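Local atomic coordinates of inositol-1,4,5-trisphosphate 5-phosphatase 1 (Schizosaccharomyces pombe, PDB entry 1I9Z), a protein that removes the 5-phosphate from soluble and lipid inositol phosphates, including phosphatidylinositol 4,5-bisphosphate, and so takes part in membrane trafficking and signalling. Residues 61-65 / 163-167; 132-136 / 147-151; 29-33 / 203-207. One frame throughout, in Å; residues are numbered along the deposited sequence.

Contact 1 of 3, residues 61-65 / 163-167; sequences GFQEI and ITSHL. With CA (calcium ion), chain B.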
loop_
_atom_site.group_PDB
_atom_site.type_symbol
_atom_site.label_atom_id
_atom_site.label_comp_id
_atom_site.label_asym_id
_atom_site.label_seq_id
_atom_site.Cartn_x
_atom_site.Cartn_y
_atom_site.Cartn_z
ATOM N N GLY A 61 2.292 2.102 7.520
ATOM C CA GLY A 61 2.505 0.771 8.001
ATOM C C GLY A 61 3.822 0.677 8.737
ATOM O O GLY A 61 4.892 1.160 8.260
ATOM N N PHE A 62 3.761 0.072 9.922
ATOM C CA PHE A 62 4.939 -0.149 10.746
ATOM C C PHE A 62 5.204 -1.625 10.921
ATOM O O PHE A 62 4.225 -2.450 10.931
ATOM C CB PHE A 62 4.746 0.424 12.199
ATOM C CG PHE A 62 4.658 1.908 12.237
ATOM C CD1 PHE A 62 3.453 2.530 12.474
ATOM C CD2 PHE A 62 5.798 2.688 12.057
ATOM C CE1 PHE A 62 3.382 3.977 12.543
ATOM C CE2 PHE A 62 5.737 4.141 12.117
ATOM C CZ PHE A 62 4.526 4.760 12.367
ATOM N N GLN A 63 6.503 -1.983 10.981
ATOM C CA GLN A 63 6.900 -3.336 11.357
ATOM C C GLN A 63 7.777 -3.225 12.616
ATOM O O GLN A 63 8.443 -2.194 12.852
ATOM C CB GLN A 63 7.627 -4.085 10.262
ATOM C CG GLN A 63 6.764 -4.095 8.926
ATOM C CD GLN A 63 6.951 -2.804 8.160
ATOM O OE1 GLN A 63 8.068 -2.266 8.124
ATOM N NE2 GLN A 63 5.891 -2.325 7.500
ATOM N N GLU A 64 7.801 -4.294 13.397
ATOM C CA GLU A 64 8.565 -4.337 14.654
ATOM C C GLU A 64 8.269 -3.205 15.643
ATOM O O GLU A 64 9.210 -2.571 16.191
ATOM C CB GLU A 64 10.090 -4.444 14.422
ATOM C CG GLU A 64 10.405 -5.661 13.538
ATOM C CD GLU A 64 11.851 -6.053 13.578
ATOM O OE1 GLU A 64 12.477 -5.905 14.660
ATOM O OE2 GLU A 64 12.347 -6.607 12.590
ATOM N N ILE A 65 6.998 -2.944 15.890
ATOM C CA ILE A 65 6.635 -1.926 16.914
ATOM C C ILE A 65 7.316 -2.409 18.214
ATOM O O ILE A 65 7.760 -1.616 19.073
ATOM C CB ILE A 65 5.105 -1.800 17.052
ATOM C CG1 ILE A 65 4.600 -0.964 15.865
ATOM C CG2 ILE A 65 4.722 -1.109 18.493
ATOM C CD1 ILE A 65 3.131 -0.825 15.788
ATOM N N ILE A 163 -2.580 -3.030 2.275
ATOM C CA ILE A 163 -2.020 -4.108 3.040
ATOM C C ILE A 163 -0.583 -3.846 3.404
ATOM O O ILE A 163 0.215 -3.502 2.526
ATOM C CB ILE A 163 -2.009 -5.433 2.246
ATOM C CG1 ILE A 163 -3.383 -5.665 1.618
ATOM C CG2 ILE A 163 -1.588 -6.600 3.138
ATOM C CD1 ILE A 163 -3.317 -5.965 0.186
ATOM N N THR A 164 -0.250 -3.929 4.707
ATOM C CA THR A 164 1.167 -3.874 5.063
ATOM C C THR A 164 1.561 -5.262 5.618
ATOM O O THR A 164 0.731 -5.984 6.169
ATOM C CB THR A 164 1.515 -2.740 6.097
ATOM O OG1 THR A 164 2.932 -2.617 6.148
ATOM C CG2 THR A 164 0.992 -3.123 7.528
ATOM N N SER A 165 2.819 -5.690 5.450
ATOM C CA SER A 165 3.267 -6.997 5.909
ATOM C C SER A 165 4.694 -6.997 6.381
ATOM O O SER A 165 5.479 -6.036 6.112
ATOM C CB SER A 165 3.259 -8.022 4.727
ATOM O OG SER A 165 1.943 -8.058 4.271
ATOM N N HIS A 166 5.028 -8.083 7.065
ATOM C CA HIS A 166 6.404 -8.339 7.494
ATOM C C HIS A 166 6.546 -9.784 7.159
ATOM O O HIS A 166 5.872 -10.638 7.792
ATOM C CB HIS A 166 6.526 -8.111 8.996
ATOM C CG HIS A 166 7.932 -8.008 9.500
ATOM N ND1 HIS A 166 9.053 -8.270 8.729
ATOM C CD2 HIS A 166 8.383 -7.741 10.752
ATOM C CE1 HIS A 166 10.142 -8.176 9.493
ATOM N NE2 HIS A 166 9.750 -7.850 10.715
ATOM N N LEU A 167 7.369 -10.098 6.134
ATOM C CA LEU A 167 7.518 -11.495 5.719
ATOM C C LEU A 167 8.742 -12.202 6.246
ATOM O O LEU A 167 9.629 -11.601 6.938
ATOM C CB LEU A 167 7.453 -11.584 4.164
ATOM C CG LEU A 167 6.336 -10.815 3.473
ATOM C CD1 LEU A 167 6.410 -11.081 1.924
ATOM C CD2 LEU A 167 4.891 -11.227 4.093
HETATM CA CA CA B . 15.059 -6.223 13.318
HETATM O O HOH W 1 14.353 -8.194 12.524
HETATM O O HOH W 2 15.545 -7.828 15.569
HETATM O O HOH W 3 17.217 -6.323 12.863
HETATM O O HOH W 4 14.493 -4.264 12.326
#

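Contact 2 of 3, residues 132-136 / 147-151; sequences GTVKK and GAVAI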
loop_
_atom_site.group_PDB
_atom_site.type_symbol
_atom_site.label_atom_id
_atom_site.label_comp_id
_atom_site.label_asym_id
_atom_site.label_seq_id
_atom_site.Cartn_x
_atom_site.Cartn_y
_atom_site.Cartn_z
ATOM N N GLY A 132 -11.463 -4.243 8.149
ATOM C CA GLY A 132 -10.065 -4.573 8.373
ATOM C C GLY A 132 -9.898 -6.026 8.721
ATOM O O GLY A 132 -10.863 -6.676 9.192
ATOM N N THR A 133 -8.687 -6.547 8.490
ATOM C CA THR A 133 -8.414 -7.919 8.897
ATOM C C THR A 133 -6.897 -8.151 8.999
ATOM O O THR A 133 -6.086 -7.237 8.728
ATOM C CB THR A 133 -9.071 -8.927 7.918
ATOM O OG1 THR A 133 -9.025 -10.246 8.487
ATOM C CG2 THR A 133 -8.346 -8.911 6.565
ATOM N N VAL A 134 -6.492 -9.326 9.453
ATOM C CA VAL A 134 -5.056 -9.594 9.559
ATOM C C VAL A 134 -4.866 -11.047 9.151
ATOM O O VAL A 134 -5.845 -11.819 9.148
ATOM C CB VAL A 134 -4.545 -9.481 11.046
ATOM C CG1 VAL A 134 -4.788 -8.057 11.545
ATOM C CG2 VAL A 134 -5.202 -10.592 11.957
ATOM N N LYS A 135 -3.628 -11.416 8.846
ATOM C CA LYS A 135 -3.357 -12.833 8.560
ATOM C C LYS A 135 -1.913 -13.127 8.917
ATOM O O LYS A 135 -0.964 -12.481 8.387
ATOM C CB LYS A 135 -3.586 -13.166 7.074
ATOM C CG LYS A 135 -3.228 -14.656 6.733
ATOM C CD LYS A 135 -4.220 -15.616 7.344
ATOM C CE LYS A 135 -3.801 -17.078 7.028
ATOM N NZ LYS A 135 -4.744 -18.105 7.656
ATOM N N LYS A 136 -1.713 -14.091 9.814
ATOM C CA LYS A 136 -0.358 -14.476 10.158
ATOM C C LYS A 136 0.177 -15.410 9.070
ATOM O O LYS A 136 -0.579 -16.117 8.341
ATOM C CB LYS A 136 -0.319 -15.180 11.548
ATOM C CG LYS A 136 -0.911 -16.564 11.557
ATOM C CD LYS A 136 -1.146 -17.086 13.013
ATOM C CE LYS A 136 0.178 -17.285 13.798
ATOM N NZ LYS A 136 1.121 -18.354 13.212
ATOM N N GLY A 147 3.451 -11.588 9.299
ATOM C CA GLY A 147 2.097 -11.565 8.782
ATOM C C GLY A 147 1.692 -10.280 8.137
ATOM O O GLY A 147 2.540 -9.425 7.793
ATOM N N ALA A 148 0.387 -10.119 7.982
ATOM C CA ALA A 148 -0.154 -8.942 7.311
ATOM C C ALA A 148 -1.314 -8.298 8.006
ATOM O O ALA A 148 -2.078 -8.986 8.701
ATOM C CB ALA A 148 -0.631 -9.332 5.864
ATOM N N VAL A 149 -1.434 -6.981 7.816
ATOM C CA VAL A 149 -2.595 -6.229 8.346
ATOM C C VAL A 149 -3.171 -5.489 7.147
ATOM O O VAL A 149 -2.420 -4.860 6.369
ATOM C CB VAL A 149 -2.153 -5.184 9.410
ATOM C CG1 VAL A 149 -3.389 -4.390 9.900
ATOM C CG2 VAL A 149 -1.491 -5.933 10.576
ATOM N N ALA A 150 -4.484 -5.570 6.975
ATOM C CA ALA A 150 -5.137 -4.923 5.857
ATOM C C ALA A 150 -6.425 -4.130 6.216
ATOM O O ALA A 150 -7.200 -4.522 7.125
ATOM C CB ALA A 150 -5.462 -6.016 4.743
ATOM N N ILE A 151 -6.577 -2.981 5.564
ATOM C CA ILE A 151 -7.783 -2.170 5.700
ATOM C C ILE A 151 -8.229 -1.762 4.271
ATOM O O ILE A 151 -7.406 -1.335 3.453
ATOM C CB ILE A 151 -7.487 -0.917 6.545
ATOM C CG1 ILE A 151 -7.156 -1.381 7.999
ATOM C CG2 ILE A 151 -8.727 -0.001 6.509
ATOM C CD1 ILE A 151 -6.405 -0.236 8.861
#

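Contact 3 of 3, residues 29-33 / 203-207; sequences VASYN and VWFGD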
loop_
_atom_site.group_PDB
_atom_site.type_symbol
_atom_site.label_atom_id
_atom_site.label_comp_id
_atom_site.label_asym_id
_atom_site.label_seq_id
_atom_site.Cartn_x
_atom_site.Cartn_y
_atom_site.Cartn_z
ATOM N N VAL A 29 1.760 6.830 0.944
ATOM C CA VAL A 29 1.945 5.531 1.555
ATOM C C VAL A 29 3.330 5.499 2.149
ATOM O O VAL A 29 4.310 5.794 1.478
ATOM C CB VAL A 29 1.777 4.362 0.534
ATOM C CG1 VAL A 29 2.079 2.963 1.221
ATOM C CG2 VAL A 29 0.388 4.361 -0.032
ATOM N N ALA A 30 3.383 5.169 3.427
ATOM C CA ALA A 30 4.606 5.184 4.192
ATOM C C ALA A 30 4.821 3.887 4.957
ATOM O O ALA A 30 3.911 3.392 5.606
ATOM C CB ALA A 30 4.541 6.395 5.243
ATOM N N SER A 31 6.068 3.417 4.947
ATOM C CA SER A 31 6.451 2.171 5.595
ATOM C C SER A 31 7.734 2.311 6.430
ATOM O O SER A 31 8.732 2.949 5.987
ATOM C CB SER A 31 6.640 1.058 4.525
ATOM O OG SER A 31 6.666 -0.182 5.181
ATOM N N TYR A 32 7.743 1.682 7.610
ATOM C CA TYR A 32 8.907 1.740 8.476
ATOM C C TYR A 32 9.067 0.543 9.394
ATOM O O TYR A 32 8.179 0.272 10.206
ATOM C CB TYR A 32 8.821 3.033 9.320
ATOM C CG TYR A 32 10.108 3.558 9.957
ATOM C CD1 TYR A 32 11.358 2.944 9.788
ATOM C CD2 TYR A 32 10.071 4.763 10.697
ATOM C CE1 TYR A 32 12.547 3.526 10.371
ATOM C CE2 TYR A 32 11.207 5.315 11.247
ATOM C CZ TYR A 32 12.429 4.698 11.090
ATOM O OH TYR A 32 13.566 5.239 11.701
ATOM N N ASN A 33 10.133 -0.242 9.213
ATOM C CA ASN A 33 10.444 -1.328 10.141
ATOM C C ASN A 33 11.261 -0.583 11.227
ATOM O O ASN A 33 12.401 -0.145 11.007
ATOM C CB ASN A 33 11.385 -2.402 9.531
ATOM C CG ASN A 33 11.711 -3.450 10.526
ATOM O OD1 ASN A 33 12.054 -3.130 11.674
ATOM N ND2 ASN A 33 11.651 -4.742 10.122
ATOM N N VAL A 203 -2.711 -1.563 -2.635
ATOM C CA VAL A 203 -1.291 -1.189 -2.423
ATOM C C VAL A 203 -0.872 -2.132 -1.339
ATOM O O VAL A 203 -1.540 -2.220 -0.281
ATOM C CB VAL A 203 -1.072 0.282 -1.950
ATOM C CG1 VAL A 203 0.427 0.516 -1.662
ATOM C CG2 VAL A 203 -1.523 1.244 -3.045
ATOM N N TRP A 204 0.178 -2.927 -1.620
ATOM C CA TRP A 204 0.635 -3.932 -0.640
ATOM C C TRP A 204 2.103 -3.586 -0.415
ATOM O O TRP A 204 2.881 -3.510 -1.369
ATOM C CB TRP A 204 0.492 -5.319 -1.220
ATOM C CG TRP A 204 0.744 -6.463 -0.323
ATOM C CD1 TRP A 204 1.494 -6.497 0.824
ATOM C CD2 TRP A 204 0.268 -7.797 -0.531
ATOM N NE1 TRP A 204 1.494 -7.760 1.336
ATOM C CE2 TRP A 204 0.757 -8.574 0.513
ATOM C CE3 TRP A 204 -0.516 -8.399 -1.524
ATOM C CZ2 TRP A 204 0.486 -9.967 0.619
ATOM C CZ3 TRP A 204 -0.790 -9.795 -1.405
ATOM C CH2 TRP A 204 -0.293 -10.542 -0.355
ATOM N N PHE A 205 2.506 -3.426 0.843
ATOM C CA PHE A 205 3.832 -2.949 1.107
ATOM C C PHE A 205 4.352 -3.350 2.478
ATOM O O PHE A 205 3.601 -3.869 3.294
ATOM C CB PHE A 205 3.808 -1.380 1.041
ATOM C CG PHE A 205 2.993 -0.714 2.201
ATOM C CD1 PHE A 205 3.651 -0.265 3.351
ATOM C CD2 PHE A 205 1.613 -0.560 2.123
ATOM C CE1 PHE A 205 2.936 0.337 4.400
ATOM C CE2 PHE A 205 0.866 0.037 3.149
ATOM C CZ PHE A 205 1.541 0.504 4.311
ATOM N N GLY A 206 5.626 -3.064 2.711
ATOM C CA GLY A 206 6.222 -3.325 4.028
ATOM C C GLY A 206 7.590 -3.942 3.931
ATOM O O GLY A 206 8.289 -3.733 2.957
ATOM N N ASP A 207 7.978 -4.700 4.955
ATOM C CA ASP A 207 9.299 -5.329 5.007
ATOM C C ASP A 207 9.044 -6.734 4.471
ATOM O O ASP A 207 8.766 -7.689 5.220
ATOM C CB ASP A 207 9.800 -5.400 6.456
ATOM C CG ASP A 207 11.199 -6.017 6.553
ATOM O OD1 ASP A 207 11.664 -6.601 5.526
ATOM O OD2 ASP A 207 11.811 -5.935 7.652
#

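Contact 1 of 3, residues 61-65 / 163-167
E64 and H166 meet where the two sheets of the DNase I-like sandwich come together at the active-site end. Strands 57-63 and 158-166 belong to different sheets; their short segments run nearly parallel, 10° apart with axes 7.1 Å from each other, so side chains rather than backbone bonds join them. The carboxylate of E64 lies at the edge of the H166 imidazole, near its plane, the two flat groups only 14° apart. This alignment lets NE2 of H166 direct a weak hydrogen bond at OE2 of E64, 3.4 Å long and bent to 152° at the hydrogen. CG of H166 stands anti to the main-chain nitrogen, which carries the ring out toward E64. Behind it, Q63 approaches the ring obliquely, its CB 3.8 Å from CD2 of H166. Further back, the T164 side chain points at G61, where CA of G61 lies 3.9 Å from OG1 of T164. The calcium ion is bound by E64 OE2 at 2.8 Å, with four waters around it.

Contact 2 of 3, residues 132-136 / 147-151
G147 pairs with K136 at the start of the returning strand of a beta hairpin, strands 127-136 and 147-155, at one margin of a five-stranded sheet in the DNase I-like sandwich. The two segments are antiparallel, 173° apart, and every residue has a partner. The G147-K136 pair is non-hydrogen-bonded and close, with CA atoms 4.0 Å apart. Here the carbonyl O of K135 also comes within 3.2 Å of CA of G147, a close approach of the two backbones at a residue that has no side chain.

A148 comes next, opposite K135 in a hydrogen-bonded pair. Its N gives a bond to O of K135 and its O takes one from N of K135. That same carbonyl oxygen of A148 is approached by CA of V134 at 3.2 Å, a CA-H...O contact beside the stronger N-H bond.

V149 then faces V134 in a non-hydrogen-bonded pair whose side chains run alongside each other on the same face of the sheet, CG1 of V134 against CG2 of V149 at 4.0 Å. V134 holds CG1 anti to the carbonyl carbon (chi1 -61°), which turns this branch to its neighbour. L110 of strand 102-110 packs on both valines, tying this face of the hairpin to the other sheet.

A150 repeats the reciprocal pattern with T133: N of A150 to O of T133 is nearly straight at 173°. On this face, shared by T133, K135, A148 and A150, F190 touches T133 and A150. I151 closes the sequence opposite G132, where their CA atoms are 4.3 Å apart and CA of G132 comes within 3.1 Å of O of A150.

Contact 3 of 3, residues 29-33 / 203-207
N33 and D207 are joined by a hydrogen bond at the active-site end of the DNase I-like sandwich, where strand 20-33 of one sheet runs beside strand 201-205 of the other. ND2 of N33 lies 2.7 Å from OD2 of D207 and reaches its anti lone pair, on the side away from the other carboxylate oxygen. The bond is bent, 144° at the hydrogen, and the amide and carboxylate planes stand 60° apart. In both residues CG stands anti to the main-chain nitrogen, which turns the two groups toward each other between the strands.

Deeper in the sandwich the contact becomes apolar. CG1 of V29 sits over one face of the F205 ring, 3.7 Å from its centroid and close to the ring normal, a CH-pi contact. S31 comes from the edge instead, its CB 3.5 Å from CD1 of F205, and its OG reaches CA of G206 at 3.4 Å. V29 and V203 meet tip to tip through their CG1 atoms, 4.1 Å apart. The short segments cross at only -16°, with axes 9.0 Å apart, a distance spanned by side chains.

The next shell surrounds and partly holds these groups. OD1 of N33 accepts a hydrogen bond from N of N35, while its ND2 also donates to OE2 of E64, the calcium ligand; the amide is thus held at both ends. H306 and H166 touch the side chains of both N33 and D207. I285 of strand 283-288 packs against V29, V203 and F205, and V59 adds to the surround of the ring. The backbone O of F205 is hydrogen-bonded to OG1 of T164.

Contacts 1 and 3 illustrate how a two-sheet sandwich brings distant parts of a chain to one catalytic end, whereas contact 2 is a local hairpin at the edge of one sheet. They are nested along the sequence: contact 2 lies inside the loop closed by contact 1, which lies inside that closed by contact 3. Contacts 1 and 3, with centres about 7 Å apart, use strands that are neighbours in each sheet (57-63 beside 20-33, 158-166 beside 201-205). The centre of contact 2 is about 10 Å from contact 1 and 13 Å from contact 3; strand 158-166 separates it from strand 201-205. Calcium and inositol bisphosphate lie near the C-terminal ends of the bridging strands.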